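Local coordinates for phosphoinositide 3-kinase adapter protein 1 (Homo sapiens, PDB 5FOR) that links B-cell receptor and Toll-like receptor signalling to phosphoinositide 3-kinase as an adapter, seen here as its TIR domain, at residues Q119-T122 and C123-P127. Numbering follows the deposited sequence. Where two conformers were deposited one is given.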
ATOM      1  N   GLN A 119      -2.888  -4.435  -9.055  1.00 35.20           N
ATOM      2  CA  GLN A 119      -1.515  -4.607  -9.447  1.00 41.34           C
ATOM      3  C   GLN A 119      -0.677  -5.232  -8.334  1.00 46.26           C
ATOM      4  O   GLN A 119      -0.646  -4.745  -7.199  1.00 41.93           O
ATOM      5  CB  GLN A 119      -1.134  -3.219  -9.911  1.00 53.25           C
ATOM      6  CG  GLN A 119       0.137  -2.708 -10.449  1.00 72.81           C
ATOM      7  CD  GLN A 119      -0.110  -1.802 -11.626  1.00 49.58           C
ATOM      8  OE1 GLN A 119       0.498  -0.763 -11.776  1.00 78.08           O
ATOM      9  NE2 GLN A 119      -0.601  -2.428 -12.624  1.00 70.47           N
ATOM     10  N   GLU A 120      -0.045  -6.362  -8.657  1.00 33.94           N
ATOM     11  CA  GLU A 120       0.749  -7.088  -7.662  1.00 50.15           C
ATOM     12  C   GLU A 120       2.247  -7.058  -7.949  1.00 47.73           C
ATOM     13  O   GLU A 120       2.681  -7.261  -9.073  1.00 48.15           O
ATOM     14  CB  GLU A 120       0.290  -8.550  -7.548  1.00 34.36           C
ATOM     15  CG  GLU A 120       0.949  -9.324  -6.390  1.00 53.37           C
ATOM     16  CD  GLU A 120       0.353 -10.743  -6.197  1.00 68.50           C
ATOM     17  OE1 GLU A 120      -0.646 -10.906  -5.439  1.00 59.46           O
ATOM     18  OE2 GLU A 120       0.882 -11.695  -6.816  1.00 76.68           O
ATOM     19  N   LEU A 121       3.039  -6.827  -6.914  1.00 44.09           N
ATOM     20  CA  LEU A 121       4.487  -6.868  -7.079  1.00 39.01           C
ATOM     21  C   LEU A 121       5.155  -7.849  -6.126  1.00 33.93           C
ATOM     22  O   LEU A 121       4.654  -8.153  -5.034  1.00 42.92           O
ATOM     23  CB  LEU A 121       5.092  -5.477  -6.862  1.00 45.71           C
ATOM     24  CG  LEU A 121       4.508  -4.343  -7.695  1.00 46.23           C
ATOM     25  CD1 LEU A 121       4.982  -3.022  -7.121  1.00 53.72           C
ATOM     26  CD2 LEU A 121       4.969  -4.493  -9.118  1.00 46.63           C
ATOM     27  N   THR A 122       6.322  -8.300  -6.537  1.00 36.52           N
ATOM     28  CA  THR A 122       7.130  -9.172  -5.708  1.00 44.22           C
ATOM     29  C   THR A 122       8.475  -8.544  -5.320  1.00 46.64           C
ATOM     30  O   THR A 122       8.899  -7.534  -5.889  1.00 49.34           O
ATOM     31  CB  THR A 122       7.382 -10.496  -6.432  1.00 53.36           C
ATOM     32  OG1 THR A 122       8.308 -10.272  -7.500  1.00 58.09           O
ATOM     33  CG2 THR A 122       6.074 -11.031  -7.009  1.00 52.28           C
ATOM     34  N   CYS A 123       9.116  -9.176  -4.344  1.00 44.11           N
ATOM     35  CA  CYS A 123      10.446  -8.854  -3.829  1.00 42.58           C
ATOM     36  C   CYS A 123      11.575  -9.051  -4.818  1.00 49.61           C
ATOM     37  O   CYS A 123      12.683  -8.572  -4.580  1.00 52.92           O
ATOM     38  CB  CYS A 123      10.742  -9.692  -2.576  1.00 48.04           C
ATOM     39  SG  CYS A 123       9.790  -9.160  -1.102  1.00 61.62           S
ATOM     40  N   ASP A 124      11.304  -9.724  -5.933  1.00 50.36           N
ATOM     41  CA  ASP A 124      12.346  -9.953  -6.933  0.55 54.04           C
ATOM     42  C   ASP A 124      12.062  -9.251  -8.259  1.00 56.21           C
ATOM     43  O   ASP A 124      12.654  -9.584  -9.276  1.00 62.23           O
ATOM     44  CB  ASP A 124      12.523 -11.454  -7.162  0.55 58.70           C
ATOM     45  CG  ASP A 124      12.904 -12.183  -5.893  0.55 60.03           C
ATOM     46  OD1 ASP A 124      14.092 -12.140  -5.517  0.55 61.80           O
ATOM     47  OD2 ASP A 124      12.013 -12.774  -5.254  0.55 70.26           O
ATOM     48  N   ASP A 125      11.149  -8.285  -8.247  1.00 52.58           N
ATOM     49  CA  ASP A 125      10.819  -7.532  -9.456  1.00 53.92           C
ATOM     50  C   ASP A 125      11.915  -6.526  -9.754  1.00 51.72           C
ATOM     51  O   ASP A 125      12.587  -6.045  -8.850  1.00 50.08           O
ATOM     52  CB  ASP A 125       9.481  -6.798  -9.304  1.00 57.55           C
ATOM     53  CG  ASP A 125       8.301  -7.653  -9.685  1.00 58.98           C
ATOM     54  OD1 ASP A 125       8.398  -8.369 -10.699  1.00 63.36           O
ATOM     55  OD2 ASP A 125       7.274  -7.611  -8.973  1.00 61.21           O
ATOM     56  N   GLU A 126      12.092  -6.194 -11.020  1.00 52.01           N
ATOM     57  CA  GLU A 126      12.995  -5.104 -11.370  1.00 53.03           C
ATOM     58  C   GLU A 126      12.431  -3.750 -10.860  1.00 54.01           C
ATOM     59  O   GLU A 126      11.222  -3.537 -10.858  1.00 56.51           O
ATOM     60  CB  GLU A 126      13.212  -5.078 -12.883  1.00 54.50           C
ATOM     61  CG  GLU A 126      14.079  -6.206 -13.401  1.00 59.48           C
ATOM     62  CD  GLU A 126      15.346  -6.378 -12.582  1.00 79.67           C
ATOM     63  OE1 GLU A 126      16.269  -5.550 -12.754  1.00 94.14           O
ATOM     64  OE2 GLU A 126      15.415  -7.332 -11.767  1.00 78.96           O
ATOM     65  N   PRO A 127      13.311  -2.850 -10.397  1.00 51.67           N
ATOM     66  CA  PRO A 127      12.901  -1.503  -9.971  1.00 47.94           C
ATOM     67  C   PRO A 127      12.017  -0.791 -11.002  1.00 48.68           C
ATOM     68  O   PRO A 127      11.096  -0.077 -10.599  1.00 52.87           O
ATOM     69  CB  PRO A 127      14.232  -0.750  -9.803  1.00 45.44           C
ATOM     70  CG  PRO A 127      15.255  -1.788  -9.620  1.00 52.01           C
ATOM     71  CD  PRO A 127      14.762  -3.066 -10.259  1.00 56.67           C
TER
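D125 folds its carboxylate back onto T122, and OD2 takes the backbone N-H of that residue: T122 N to D125 OD2 measures 2.7 Å, and at 178° the bond is practically straight. The donor reaches OD2 from the anti side, 35° out of the carboxylate plane. D125 CG lies roughly anti to its carbonyl carbon (chi1 -87°), beside the backbone N, which turns the carboxylate back toward T122; the two side chains cross at about a right angle. D125 OD2 gains a second, weak bond from the T122 hydroxyl, with T122 OG1 3.2 Å away. T122 OG1 in turn weakly accepts the N-H of D124, D124 N lying 3.4 Å from T122 OG1, linking carboxylate and turn. T122 O receives D125 N in a weak bond of 3.3 Å, which closes a type I beta turn over T122-D125, and is also hydrogen-bonded by the hydroxyl of Y130 in helix 127-134. Beside the carboxylate, L121 CB comes within 3.7 Å of D125 OD2. Replacing D125 with alanine removes the carboxylate, and would probably leave T122 N without this acceptor and the T122 hydroxyl freer to turn. The turn joins edge strand 119-121 of the parallel sheet to helix 127-134, with E126 as N-cap residue, a beta-to-alpha connection of the flavodoxin-like TIR fold.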